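Local coordinates for protein thermospermine synthase (Medicago truncatula, PDB 6BQ6) that probably transfers an aminopropyl group from decarboxylated S-adenosylmethionine to spermidine, giving the tetraamine thermospermine and methylthioadenosine, at residues C90-A95 with G113-E118; V105-G110 with D126-C131; G170-Y175 with K205-K210; D176-D181 with G212-Q217; T216-A221 with G259-S264. One frame throughout, in Å; residues are numbered along the deposited sequence. Where two conformers were deposited one is given.

Contact 1 of 5, residues C90-A95 with G113-E118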
# COMPACT_ATOMS: atom_id res chain seq x y z
N CYS B 90 -10.70 26.42 14.63
CA CYS B 90 -12.07 26.38 14.06
C CYS B 90 -13.10 25.83 15.02
O CYS B 90 -14.22 26.35 15.06
CB CYS B 90 -12.15 25.61 12.77
SG CYS B 90 -11.33 26.45 11.39
N LEU B 91 -12.74 24.81 15.79
CA LEU B 91 -13.65 24.20 16.75
C LEU B 91 -14.02 25.17 17.87
O LEU B 91 -15.15 25.21 18.30
CB LEU B 91 -13.05 22.97 17.40
CG LEU B 91 -13.80 22.23 18.55
CD1 LEU B 91 -15.15 21.71 18.04
CD2 LEU B 91 -12.96 21.15 19.14
N VAL B 92 -13.05 25.96 18.33
CA VAL B 92 -13.17 26.76 19.56
C VAL B 92 -13.55 28.21 19.36
O VAL B 92 -14.51 28.71 19.97
CB VAL B 92 -11.87 26.66 20.41
CG1 VAL B 92 -11.86 27.67 21.54
CG2 VAL B 92 -11.73 25.22 20.94
N HIS B 93 -12.82 28.92 18.49
CA HIS B 93 -12.95 30.37 18.51
C HIS B 93 -14.25 30.97 18.06
O HIS B 93 -14.74 31.90 18.73
CB HIS B 93 -11.74 31.01 17.86
CG HIS B 93 -10.48 30.65 18.55
ND1 HIS B 93 -10.34 30.77 19.92
CD2 HIS B 93 -9.31 30.14 18.11
CE1 HIS B 93 -9.17 30.33 20.29
NE2 HIS B 93 -8.52 29.94 19.22
N PRO B 94 -14.84 30.46 16.97
CA PRO B 94 -16.11 31.04 16.54
C PRO B 94 -17.17 31.01 17.65
O PRO B 94 -17.85 32.03 17.88
CB PRO B 94 -16.49 30.16 15.36
CG PRO B 94 -15.18 29.75 14.78
CD PRO B 94 -14.32 29.48 15.98
N ALA B 95 -17.33 29.87 18.33
CA ALA B 95 -18.29 29.81 19.44
C ALA B 95 -18.03 30.85 20.49
O ALA B 95 -18.92 31.63 20.85
CB ALA B 95 -18.32 28.43 20.05
N GLY B 113 -5.86 17.79 24.77
CA GLY B 113 -5.51 19.02 25.42
C GLY B 113 -5.55 20.22 24.50
O GLY B 113 -5.42 21.34 24.98
N SER B 114 -5.70 20.00 23.19
CA SER B 114 -5.64 21.09 22.25
C SER B 114 -6.87 22.00 22.24
O SER B 114 -6.80 23.20 22.05
CB SER B 114 -5.31 20.61 20.85
OG SER B 114 -4.09 19.92 20.84
N THR B 115 -8.04 21.39 22.44
CA THR B 115 -9.25 22.15 22.60
C THR B 115 -9.17 23.01 23.83
O THR B 115 -9.47 24.18 23.76
CB THR B 115 -10.42 21.18 22.63
OG1 THR B 115 -10.45 20.51 21.36
CG2 THR B 115 -11.71 21.88 22.84
N ALA B 116 -8.76 22.41 24.94
CA ALA B 116 -8.56 23.13 26.17
C ALA B 116 -7.56 24.29 25.95
O ALA B 116 -7.80 25.40 26.39
CB ALA B 116 -8.05 22.21 27.26
N ARG B 117 -6.45 23.98 25.28
CA ARG B 117 -5.42 25.00 25.02
C ARG B 117 -6.03 26.23 24.33
O ARG B 117 -5.80 27.39 24.74
CB ARG B 117 -4.33 24.41 24.12
CG ARG B 117 -3.26 25.41 23.75
CD ARG B 117 -2.43 24.85 22.65
NE ARG B 117 -3.13 24.84 21.37
CZ ARG B 117 -3.14 23.84 20.50
NH1 ARG B 117 -2.57 22.67 20.76
NH2 ARG B 117 -3.76 24.01 19.30
N GLU B 118 -6.80 26.00 23.26
CA GLU B 118 -7.40 27.14 22.57
C GLU B 118 -8.42 27.91 23.43
O GLU B 118 -8.50 29.11 23.37
CB GLU B 118 -8.01 26.71 21.24
CG GLU B 118 -7.00 26.21 20.23
CD GLU B 118 -5.91 27.25 19.90
OE1 GLU B 118 -6.19 28.44 19.72
OE2 GLU B 118 -4.73 26.85 19.80
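V92 and E118 bring two helix segments together, their CA atoms 6.5 Å apart, where the axes of 90-95 and 114-118 approach to 9.2 Å at a crossing angle of -31°. V92 sits between the two residues that do most of the touching from the other helix. V92 CG2 lies 3.8 Å from CG2 of T115. The CB and CG1 of V92 rest against E118, with V92 CB 3.9 Å from E118 CB. The next residue, H93, makes the polar link. H93 NE2 donates to E118 OE1 at 2.8 Å, with an N-H...O angle of 157°. The oxygen lies close to the plane of the imidazole ring and accepts on its anti lone pair. Ring and carboxylate planes stand 84° apart. The E118 chain bends at chi2, which turns the carboxylate back toward H93.

The helix starting after G113 follows the first strand of the Rossmann-like domain, and G113 is its N-cap residue.

E118 is gripped at both oxygens. R117 reaches E118 OE2 side-on through NE and NH2, with OE2 in the guanidinium plane, in a salt bridge. OE1 also pairs with R121. These positive partners would probably keep the buried carboxylate ionised. H93 ND1 is bonded to H122, so both ring nitrogens are engaged and the ring's rotation is fixed. At the other end, L91 CD2 packs 3.4 Å from T115 OG1. That hydroxyl is hydrogen-bonded to D181, the predicted proton acceptor.

Contact 2 of 5, residues V105-G110 with D126-C131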
# COMPACT_ATOMS: atom_id res chain seq x y z
N VAL B 105 -16.86 26.80 30.39
CA VAL B 105 -17.04 25.90 29.26
C VAL B 105 -16.80 24.44 29.60
O VAL B 105 -15.92 24.09 30.36
CB VAL B 105 -16.11 26.28 28.09
CG1 VAL B 105 -14.66 26.18 28.51
CG2 VAL B 105 -16.33 25.38 26.89
N PHE B 106 -17.61 23.58 28.99
CA PHE B 106 -17.54 22.14 29.16
C PHE B 106 -17.17 21.50 27.82
O PHE B 106 -17.80 21.82 26.82
CB PHE B 106 -18.92 21.64 29.60
CG PHE B 106 -18.97 20.19 29.96
CD1 PHE B 106 -19.25 19.25 29.03
CD2 PHE B 106 -18.86 19.80 31.30
CE1 PHE B 106 -19.30 17.90 29.35
CE2 PHE B 106 -18.95 18.45 31.66
CZ PHE B 106 -19.19 17.51 30.70
N ILE B 107 -16.14 20.68 27.83
CA ILE B 107 -15.74 19.93 26.63
C ILE B 107 -16.24 18.48 26.73
O ILE B 107 -15.85 17.77 27.67
CB ILE B 107 -14.24 19.87 26.42
CG1 ILE B 107 -13.59 21.27 26.47
CG2 ILE B 107 -13.98 19.22 25.06
CD1 ILE B 107 -12.09 21.23 26.71
N MET B 108 -17.08 18.02 25.78
CA MET B 108 -17.36 16.61 25.64
C MET B 108 -16.26 15.99 24.81
O MET B 108 -16.19 16.27 23.60
CB MET B 108 -18.72 16.39 24.97
CG MET B 108 -19.82 17.25 25.54
SD MET B 108 -21.42 16.65 24.95
CE MET B 108 -21.32 16.93 23.20
N GLY B 109 -15.40 15.20 25.44
CA GLY B 109 -14.26 14.57 24.78
C GLY B 109 -13.05 15.44 24.92
O GLY B 109 -12.69 15.85 25.99
N GLY B 110 -12.44 15.76 23.80
CA GLY B 110 -11.16 16.45 23.77
C GLY B 110 -10.05 15.43 23.98
O GLY B 110 -9.69 14.63 23.04
N ASP B 126 -12.89 31.60 32.95
CA ASP B 126 -12.56 31.27 34.35
C ASP B 126 -12.46 29.76 34.63
O ASP B 126 -11.72 29.34 35.54
CB ASP B 126 -13.63 31.88 35.26
CG ASP B 126 -13.63 33.40 35.27
OD1 ASP B 126 -12.55 34.04 35.02
OD2 ASP B 126 -14.68 33.98 35.59
N LYS B 127 -13.23 28.93 33.91
CA LYS B 127 -13.19 27.48 34.12
C LYS B 127 -13.44 26.75 32.83
O LYS B 127 -14.34 27.12 32.06
CB LYS B 127 -14.22 27.04 35.12
CG LYS B 127 -14.07 25.58 35.54
CD LYS B 127 -14.92 25.26 36.76
CE LYS B 127 -16.27 24.71 36.34
NZ LYS B 127 -16.88 23.88 37.39
N VAL B 128 -12.64 25.73 32.62
CA VAL B 128 -12.85 24.72 31.53
C VAL B 128 -12.89 23.33 32.17
O VAL B 128 -12.02 22.93 32.96
CB VAL B 128 -11.72 24.73 30.50
CG1 VAL B 128 -11.90 23.63 29.45
CG2 VAL B 128 -11.54 26.08 29.82
N VAL B 129 -13.94 22.59 31.88
CA VAL B 129 -14.04 21.21 32.25
C VAL B 129 -13.87 20.35 31.02
O VAL B 129 -14.63 20.55 30.07
CB VAL B 129 -15.43 20.89 32.86
CG1 VAL B 129 -15.51 19.42 33.26
CG2 VAL B 129 -15.70 21.76 34.06
N MET B 130 -12.93 19.40 31.05
CA MET B 130 -12.67 18.48 29.94
C MET B 130 -13.18 17.15 30.42
O MET B 130 -12.66 16.62 31.42
CB MET B 130 -11.20 18.37 29.61
CG MET B 130 -10.87 17.42 28.45
SD MET B 130 -9.17 16.77 28.52
CE MET B 130 -8.33 18.31 28.69
N CYS B 131 -14.23 16.65 29.76
CA CYS B 131 -14.86 15.40 30.13
C CYS B 131 -14.69 14.30 29.06
O CYS B 131 -15.35 14.32 28.02
CB CYS B 131 -16.32 15.64 30.49
SG CYS B 131 -17.20 14.16 31.07
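F106 leans across two residues of the neighbouring strand. Its CG is anti to the backbone N (chi1 -173°), which carries the ring over toward segment 126-131. The ring meets V129 and C131 obliquely. F106 CD2 lies 3.9 Å from V129 CG1, and F106 CZ lies 3.4 Å from C131 CB. The C131 sulfur is 5.1 Å from the centroid of the F106 ring, a Cys sulfur-aromatic contact with the sulfur well off the ring normal.

The other face of the sheet carries V105, I107, V128 and M130. V105 and V128 lie side by side and point the same way, V105 CG1 facing V128 CG2. I107 slants across V128, placing I107 CD1 3.6 Å from V128 CG1. Helix 114-120 packs on this face through L119 and L120.

The strands are parallel and joined by that helix, the first beta-alpha-beta unit of the Rossmann-like domain. Five backbone hydrogen bonds form the ladder. The straightest runs from I107 N to V129 O, 2.7 Å at 173°. Beyond the corner at M108, G109 N still reaches C131 O, but from above the carbonyl plane. G109 and G110 both have positive phi, and a side chain at either would be jammed against the preceding carbonyl. G110 touches the bound thermospermine.

Contact 3 of 5, residues G170-Y175 with K205-K210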
# COMPACT_ATOMS: atom_id res chain seq x y z
N GLY B 170 -25.81 14.61 35.79
CA GLY B 170 -25.61 14.45 37.23
C GLY B 170 -25.31 15.69 38.02
O GLY B 170 -25.22 15.62 39.24
N LYS B 171 -25.13 16.83 37.36
CA LYS B 171 -24.88 18.09 38.02
C LYS B 171 -25.76 19.17 37.44
O LYS B 171 -26.12 19.13 36.24
CB LYS B 171 -23.42 18.51 37.84
CG LYS B 171 -22.39 17.59 38.49
CD LYS B 171 -21.03 18.27 38.50
CE LYS B 171 -19.97 17.47 39.24
NZ LYS B 171 -19.91 16.05 38.82
N GLU B 172 -26.08 20.17 38.26
CA GLU B 172 -26.88 21.31 37.82
C GLU B 172 -26.07 22.49 37.28
O GLU B 172 -26.66 23.46 36.82
CB GLU B 172 -27.80 21.79 38.95
CG GLU B 172 -28.71 20.68 39.47
CD GLU B 172 -29.62 20.09 38.42
OE1 GLU B 172 -30.16 20.86 37.56
OE2 GLU B 172 -29.81 18.85 38.41
N GLU B 173 -24.74 22.40 37.28
CA GLU B 173 -23.93 23.47 36.73
C GLU B 173 -24.23 23.65 35.24
O GLU B 173 -24.39 22.68 34.51
CB GLU B 173 -22.44 23.20 36.89
CG GLU B 173 -21.63 24.34 36.26
CD GLU B 173 -20.25 24.58 36.86
OE1 GLU B 173 -19.92 23.92 37.87
OE2 GLU B 173 -19.52 25.45 36.30
N LYS B 174 -24.30 24.91 34.84
CA LYS B 174 -24.55 25.27 33.47
C LYS B 174 -23.33 25.99 32.92
O LYS B 174 -22.49 26.48 33.66
CB LYS B 174 -25.78 26.14 33.36
CG LYS B 174 -27.05 25.50 33.97
CD LYS B 174 -28.28 26.23 33.46
CE LYS B 174 -29.54 25.64 34.03
NZ LYS B 174 -29.74 26.22 35.36
N TYR B 175 -23.25 26.06 31.59
CA TYR B 175 -22.06 26.55 30.93
C TYR B 175 -22.43 27.55 29.86
O TYR B 175 -23.49 27.43 29.19
CB TYR B 175 -21.34 25.35 30.24
CG TYR B 175 -20.85 24.39 31.26
CD1 TYR B 175 -19.65 24.62 31.90
CD2 TYR B 175 -21.62 23.30 31.65
CE1 TYR B 175 -19.17 23.76 32.87
CE2 TYR B 175 -21.16 22.46 32.66
CZ TYR B 175 -19.94 22.70 33.25
OH TYR B 175 -19.51 21.84 34.24
N LYS B 205 -29.10 21.16 26.28
CA LYS B 205 -29.71 22.51 26.32
C LYS B 205 -30.01 22.99 27.73
O LYS B 205 -29.67 24.14 28.06
CB LYS B 205 -30.93 22.57 25.40
CG LYS B 205 -31.41 23.98 25.08
CD LYS B 205 -32.24 24.02 23.79
CE LYS B 205 -33.51 24.80 23.99
NZ LYS B 205 -34.19 25.10 22.69
N PRO B 206 -30.54 22.10 28.63
CA PRO B 206 -30.74 22.53 30.01
C PRO B 206 -29.51 22.93 30.77
O PRO B 206 -29.64 23.60 31.80
CB PRO B 206 -31.38 21.32 30.67
CG PRO B 206 -32.06 20.62 29.58
CD PRO B 206 -31.18 20.80 28.38
N LYS B 207 -28.32 22.55 30.30
CA LYS B 207 -27.09 22.93 30.95
C LYS B 207 -26.32 24.03 30.23
O LYS B 207 -25.17 24.25 30.55
CB LYS B 207 -26.21 21.67 31.19
CG LYS B 207 -26.90 20.64 32.13
CD LYS B 207 -27.29 21.16 33.52
CE LYS B 207 -28.42 20.37 34.18
NZ LYS B 207 -28.15 18.93 34.35
N LEU B 208 -26.96 24.72 29.27
CA LEU B 208 -26.45 25.96 28.73
C LEU B 208 -27.07 27.15 29.46
O LEU B 208 -28.28 27.18 29.72
CB LEU B 208 -26.75 26.10 27.26
CG LEU B 208 -26.02 25.21 26.30
CD1 LEU B 208 -26.65 25.29 24.93
CD2 LEU B 208 -24.55 25.62 26.24
N LYS B 209 -26.23 28.10 29.78
CA LYS B 209 -26.66 29.37 30.32
C LYS B 209 -27.38 30.25 29.30
O LYS B 209 -27.48 29.94 28.09
CB LYS B 209 -25.49 30.14 30.95
CG LYS B 209 -24.90 29.45 32.16
CD LYS B 209 -23.90 30.34 32.88
CE LYS B 209 -23.32 29.59 34.07
NZ LYS B 209 -22.42 30.41 34.87
N LYS B 210 -27.93 31.35 29.78
CA LYS B 210 -28.57 32.32 28.90
C LYS B 210 -27.54 32.81 27.88
O LYS B 210 -26.46 33.21 28.25
CB LYS B 210 -29.07 33.51 29.71
CG LYS B 210 -29.58 34.70 28.94
CD LYS B 210 -30.69 34.35 27.97
CE LYS B 210 -31.06 35.62 27.17
NZ LYS B 210 -32.26 35.33 26.40
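The start of strand 175-181 is paired here with the short strand 208-209, and the loop before it lies against the same segment. K207 carries most of the contact. Its side chain folds back at chi2 and bends again at chi4, so that it runs alongside the loop. K207 CD lies 3.4 Å from E173 O. The ammonium then donates to K171 O, with K207 NZ 2.8 Å from that oxygen and tilted 27° from the carbonyl plane. NZ has a second backbone acceptor in L168 O, at the end of helix 164-169. K207 thus ties the loop to that helix. E172 OE1 stays 4.3 Å from K207 NZ, too far for a salt bridge, though its charge may still favour the ammonium.

Y175 and L208 form a parallel beta bridge in this Rossmann-like domain. Y175 N donates to K207 O and K209 N donates to Y175 O. The second bond is nearly straight at its hydrogen (170°), yet K209 N sits above the carbonyl plane of Y175. K207 O also lies near the edge of the tyrosine ring, which packs against F106.

K174 and K209 meet through their aliphatic parts. K174 CB lies 3.6 Å from K209 CG. Further out, K209 CE lies 3.2 Å from K174 O, an oxygen buried here with no partner in the model. K174 CE in turn approaches P206 O at 3.0 Å. The E173 carboxylate forms a salt bridge with K127.

Contact 4 of 5, residues D176-D181 with G212-Q217. With TER (N-(3-amino-propyl)-N-(5-aminopropyl)-1,4-diaminobutane), chain F.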
# COMPACT_ATOMS: atom_id res chain seq x y z
N ASP B 176 -21.52 28.51 29.64
CA ASP B 176 -21.65 29.47 28.54
C ASP B 176 -21.45 28.85 27.18
O ASP B 176 -22.14 29.21 26.23
CB ASP B 176 -20.68 30.63 28.75
CG ASP B 176 -20.97 31.39 30.04
OD1 ASP B 176 -22.14 31.81 30.21
OD2 ASP B 176 -20.05 31.58 30.85
N VAL B 177 -20.50 27.93 27.08
CA VAL B 177 -20.29 27.21 25.80
C VAL B 177 -20.09 25.75 26.17
O VAL B 177 -19.47 25.45 27.20
CB VAL B 177 -19.05 27.75 25.01
CG1 VAL B 177 -18.85 27.01 23.71
CG2 VAL B 177 -19.18 29.22 24.69
N ILE B 178 -20.64 24.84 25.36
CA ILE B 178 -20.32 23.41 25.47
C ILE B 178 -19.78 23.02 24.09
O ILE B 178 -20.32 23.39 23.01
CB ILE B 178 -21.57 22.58 25.83
CG1 ILE B 178 -22.01 22.95 27.24
CG2 ILE B 178 -21.25 21.08 25.79
CD1 ILE B 178 -23.35 22.39 27.64
N VAL B 179 -18.69 22.28 24.13
CA VAL B 179 -17.89 21.94 22.96
C VAL B 179 -17.93 20.42 22.76
O VAL B 179 -17.51 19.66 23.65
CB VAL B 179 -16.44 22.39 23.11
CG1 VAL B 179 -15.63 21.97 21.85
CG2 VAL B 179 -16.37 23.91 23.32
N GLY B 180 -18.45 19.96 21.63
CA GLY B 180 -18.39 18.57 21.24
C GLY B 180 -17.12 18.29 20.47
O GLY B 180 -16.99 18.71 19.32
N ASP B 181 -16.20 17.55 21.09
CA ASP B 181 -14.97 17.14 20.46
C ASP B 181 -14.87 15.61 20.57
O ASP B 181 -13.92 15.10 21.10
CB ASP B 181 -13.82 17.84 21.10
CG ASP B 181 -12.54 17.75 20.31
OD1 ASP B 181 -12.54 17.28 19.17
OD2 ASP B 181 -11.50 18.13 20.87
N GLY B 212 -26.18 30.81 25.72
CA GLY B 212 -25.21 29.73 25.61
C GLY B 212 -25.06 29.31 24.18
O GLY B 212 -26.02 29.42 23.41
N ILE B 213 -23.86 28.83 23.84
CA ILE B 213 -23.59 28.40 22.47
C ILE B 213 -23.05 26.98 22.54
O ILE B 213 -22.19 26.70 23.36
CB ILE B 213 -22.60 29.32 21.75
CG1 ILE B 213 -23.19 30.75 21.63
CG2 ILE B 213 -22.30 28.73 20.35
CD1 ILE B 213 -22.25 31.80 21.11
N PHE B 214 -23.59 26.09 21.72
CA PHE B 214 -23.06 24.75 21.54
C PHE B 214 -22.24 24.78 20.22
O PHE B 214 -22.69 25.37 19.22
CB PHE B 214 -24.19 23.73 21.45
CG PHE B 214 -23.72 22.32 21.19
CD1 PHE B 214 -22.86 21.66 22.09
CD2 PHE B 214 -24.12 21.63 20.00
CE1 PHE B 214 -22.42 20.36 21.85
CE2 PHE B 214 -23.66 20.34 19.78
CZ PHE B 214 -22.83 19.69 20.69
N VAL B 215 -21.12 24.09 20.22
CA VAL B 215 -20.41 23.81 18.96
C VAL B 215 -19.98 22.34 19.01
O VAL B 215 -19.53 21.83 20.05
CB VAL B 215 -19.20 24.74 18.71
CG1 VAL B 215 -18.20 24.70 19.85
CG2 VAL B 215 -18.52 24.44 17.37
N THR B 216 -20.10 21.66 17.87
CA THR B 216 -19.57 20.33 17.74
C THR B 216 -18.74 20.24 16.47
O THR B 216 -19.14 20.76 15.42
CB THR B 216 -20.68 19.22 17.78
OG1 THR B 216 -20.05 17.94 17.72
CG2 THR B 216 -21.67 19.37 16.66
N GLN B 217 -17.69 19.43 16.52
CA GLN B 217 -17.11 18.91 15.31
C GLN B 217 -18.19 18.07 14.60
O GLN B 217 -19.05 17.44 15.22
CB GLN B 217 -15.84 18.16 15.57
CG GLN B 217 -15.99 16.71 16.04
CD GLN B 217 -16.14 15.75 14.87
OE1 GLN B 217 -15.74 16.05 13.75
NE2 GLN B 217 -16.81 14.65 15.11
N1 TER F . -11.76 11.56 20.56
C2 TER F . -11.29 12.92 20.44
C3 TER F . -12.07 13.65 19.35
C4 TER F . -11.77 13.16 17.96
N5 TER F . -12.33 14.05 16.97
C6 TER F . -11.49 14.60 15.93
C7 TER F . -12.26 14.74 14.62
C8 TER F . -11.27 14.77 13.47
N9 TER F . -10.95 13.44 12.99
C10 TER F . -9.99 13.33 11.91
C11 TER F . -10.19 12.12 11.02
C12 TER F . -9.34 12.33 9.77
C13 TER F . -9.16 11.06 8.94
N14 TER F . -10.38 10.28 8.90
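F214 lies against I178 and G180 on the neighbouring parallel strand of the Rossmann-like sheet. F214 CB is 4.2 Å from I178 O. With CG anti to the backbone N (chi1 177°), the ring swings across that strand. F214 CD1 comes closest, 3.2 Å from I178 O, and also meets CB and CG2 of I178. F214 CE1 lies 4.0 Å from G180 N. I178 O and G180 N are met obliquely, while T216 N sits over one face of the ring, offset toward the rim. Y200 and L237 pack on the ring from elsewhere. A serine here would probably open a gap beside I178 and G180 and leave Y200 without its aromatic partner.

G180 must be small, because a CB there would clash with T216 OG1. T216 OG1 donates to Q217 O at 2.7 Å. On the other face of the sheet, V179 and V215 lie side by side. Five backbone bonds join the strands, the straightest from G180 N to V215 O (173°).

The strand ends carry pocket residues. Q217 NE2 is hydrogen-bonded to D184, and Q217 OE1 is 3.8 Å from C7 of thermospermine. D181 OD1 is hydrogen-bonded to Y87. D181 OD1 also lies 3.7 Å from C3 of thermospermine.

Contact 5 of 5, residues T216-A221 with G259-S264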
# COMPACT_ATOMS: atom_id res chain seq x y z
N THR B 216 -20.10 21.66 17.87
CA THR B 216 -19.57 20.33 17.74
C THR B 216 -18.74 20.24 16.47
O THR B 216 -19.14 20.76 15.42
CB THR B 216 -20.68 19.22 17.78
OG1 THR B 216 -20.05 17.94 17.72
CG2 THR B 216 -21.67 19.37 16.66
N GLN B 217 -17.69 19.43 16.52
CA GLN B 217 -17.11 18.91 15.31
C GLN B 217 -18.19 18.07 14.60
O GLN B 217 -19.05 17.44 15.22
CB GLN B 217 -15.84 18.16 15.57
CG GLN B 217 -15.99 16.71 16.04
CD GLN B 217 -16.14 15.75 14.87
OE1 GLN B 217 -15.74 16.05 13.75
NE2 GLN B 217 -16.81 14.65 15.11
N ALA B 218 -18.17 18.09 13.27
CA ALA B 218 -19.27 17.50 12.50
C ALA B 218 -18.81 16.70 11.28
O ALA B 218 -19.57 16.54 10.33
CB ALA B 218 -20.25 18.58 12.16
N GLY B 219 -17.63 16.13 11.36
CA GLY B 219 -17.13 15.20 10.43
C GLY B 219 -16.67 15.77 9.14
O GLY B 219 -16.54 16.99 8.98
N PRO B 220 -16.47 14.88 8.17
CA PRO B 220 -16.10 15.35 6.86
C PRO B 220 -17.11 16.31 6.29
O PRO B 220 -18.32 16.14 6.42
CB PRO B 220 -16.02 14.06 6.04
CG PRO B 220 -15.77 12.98 7.02
CD PRO B 220 -16.58 13.41 8.21
N ALA B 221 -16.63 17.31 5.57
CA ALA B 221 -17.52 18.31 4.97
C ALA B 221 -17.18 18.60 3.49
O ALA B 221 -17.44 19.68 2.97
CB ALA B 221 -17.57 19.55 5.80
N GLY B 259 -15.83 19.72 9.04
CA GLY B 259 -16.91 20.58 9.42
C GLY B 259 -17.13 20.72 10.91
O GLY B 259 -16.73 19.86 11.70
N TRP B 260 -17.83 21.79 11.23
CA TRP B 260 -18.29 22.08 12.59
C TRP B 260 -19.62 22.75 12.49
O TRP B 260 -20.00 23.31 11.44
CB TRP B 260 -17.33 23.06 13.31
CG TRP B 260 -15.92 22.58 13.33
CD1 TRP B 260 -15.30 21.81 14.31
CD2 TRP B 260 -14.92 22.80 12.34
NE1 TRP B 260 -14.01 21.55 13.98
CE2 TRP B 260 -13.76 22.10 12.75
CE3 TRP B 260 -14.89 23.48 11.11
CZ2 TRP B 260 -12.61 22.09 11.99
CZ3 TRP B 260 -13.73 23.46 10.40
CH2 TRP B 260 -12.62 22.75 10.81
N VAL B 261 -20.39 22.69 13.56
CA VAL B 261 -21.66 23.37 13.60
C VAL B 261 -21.81 24.12 14.92
O VAL B 261 -21.69 23.50 15.99
CB VAL B 261 -22.82 22.38 13.45
CG1 VAL B 261 -24.17 23.11 13.42
CG2 VAL B 261 -22.68 21.50 12.19
N LEU B 262 -22.12 25.43 14.82
CA LEU B 262 -22.59 26.24 15.95
C LEU B 262 -24.09 26.18 16.11
O LEU B 262 -24.81 26.18 15.12
CB LEU B 262 -22.31 27.72 15.75
CG LEU B 262 -20.91 28.16 15.47
CD1 LEU B 262 -20.83 29.65 15.32
CD2 LEU B 262 -20.02 27.71 16.62
N ALA B 263 -24.56 26.15 17.34
CA ALA B 263 -25.99 26.15 17.62
C ALA B 263 -26.26 26.99 18.87
O ALA B 263 -25.55 26.92 19.85
CB ALA B 263 -26.51 24.73 17.78
N SER B 264 -27.31 27.79 18.81
CA SER B 264 -27.67 28.65 19.95
C SER B 264 -29.14 29.06 19.83
O SER B 264 -29.73 29.05 18.76
CB SER B 264 -26.79 29.89 20.01
OG SER B 264 -27.00 30.73 21.15
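W260 CG points anti to the carbonyl carbon (chi1 -55°), and the indole, turned by chi2 of -92°, is thereby brought up to Q217 CA and CB. Strands 212-220 and 256-264 run antiparallel here, on the side of the Rossmann-like sheet where its direction reverses. W260 CD1 lies 3.6 Å from Q217 CA and 3.9 Å from Q217 CB, an oblique approach. Y87 and Y247 meet the indole from elsewhere.

T216 and V261 form a hydrogen-bonded pair, N to O both ways. T216 CG2 takes the crowded position between N and the carbonyl carbon and lies 4.2 Å from V261 O, while T216 OG1 bonds Q217 O. A valine here would probably leave Q217 O without the hydroxyl that donates to it.

A218 CB packs 3.8 Å from V261 CG2, with F230 and I233 of helix 230-238 beside A218. A218 N also donates to G259 O, from above the carbonyl plane. G259 is hemmed in, since a CB there would be tight against A221 CB. G259 N donates to G219 O at 2.8 Å. G219 has a positive phi, and a side chain would clash with P220 CD. With NE2 bonded to D184, Q217 OE1 accepts from W258 NE1, and also from G219 N at 3.0 Å, 47° out of the amide plane.

Contacts 2, 4 and 5 are all rungs of one mixed sheet, and contacts 4 and 5 share T216 and Q217 on strand 212-220. Contacts 2 and 4 are parallel pairings; contact 5 is antiparallel. Contact 1 joins two helices that both also touch this sheet, with T115 meeting both I107 and D181. Contacts 1, 2, 4 and 5 are buried. Contact 3 is only partly so and lies farthest from the chain centre, where lysine chains and backbone oxygens replace the valines and aromatics of the sheet interior. Contact 1 also holds charge, but buried and paired within the protein. K127 to E173 joins contacts 2 and 3, while contacts 2, 4 and 5 reach thermospermine.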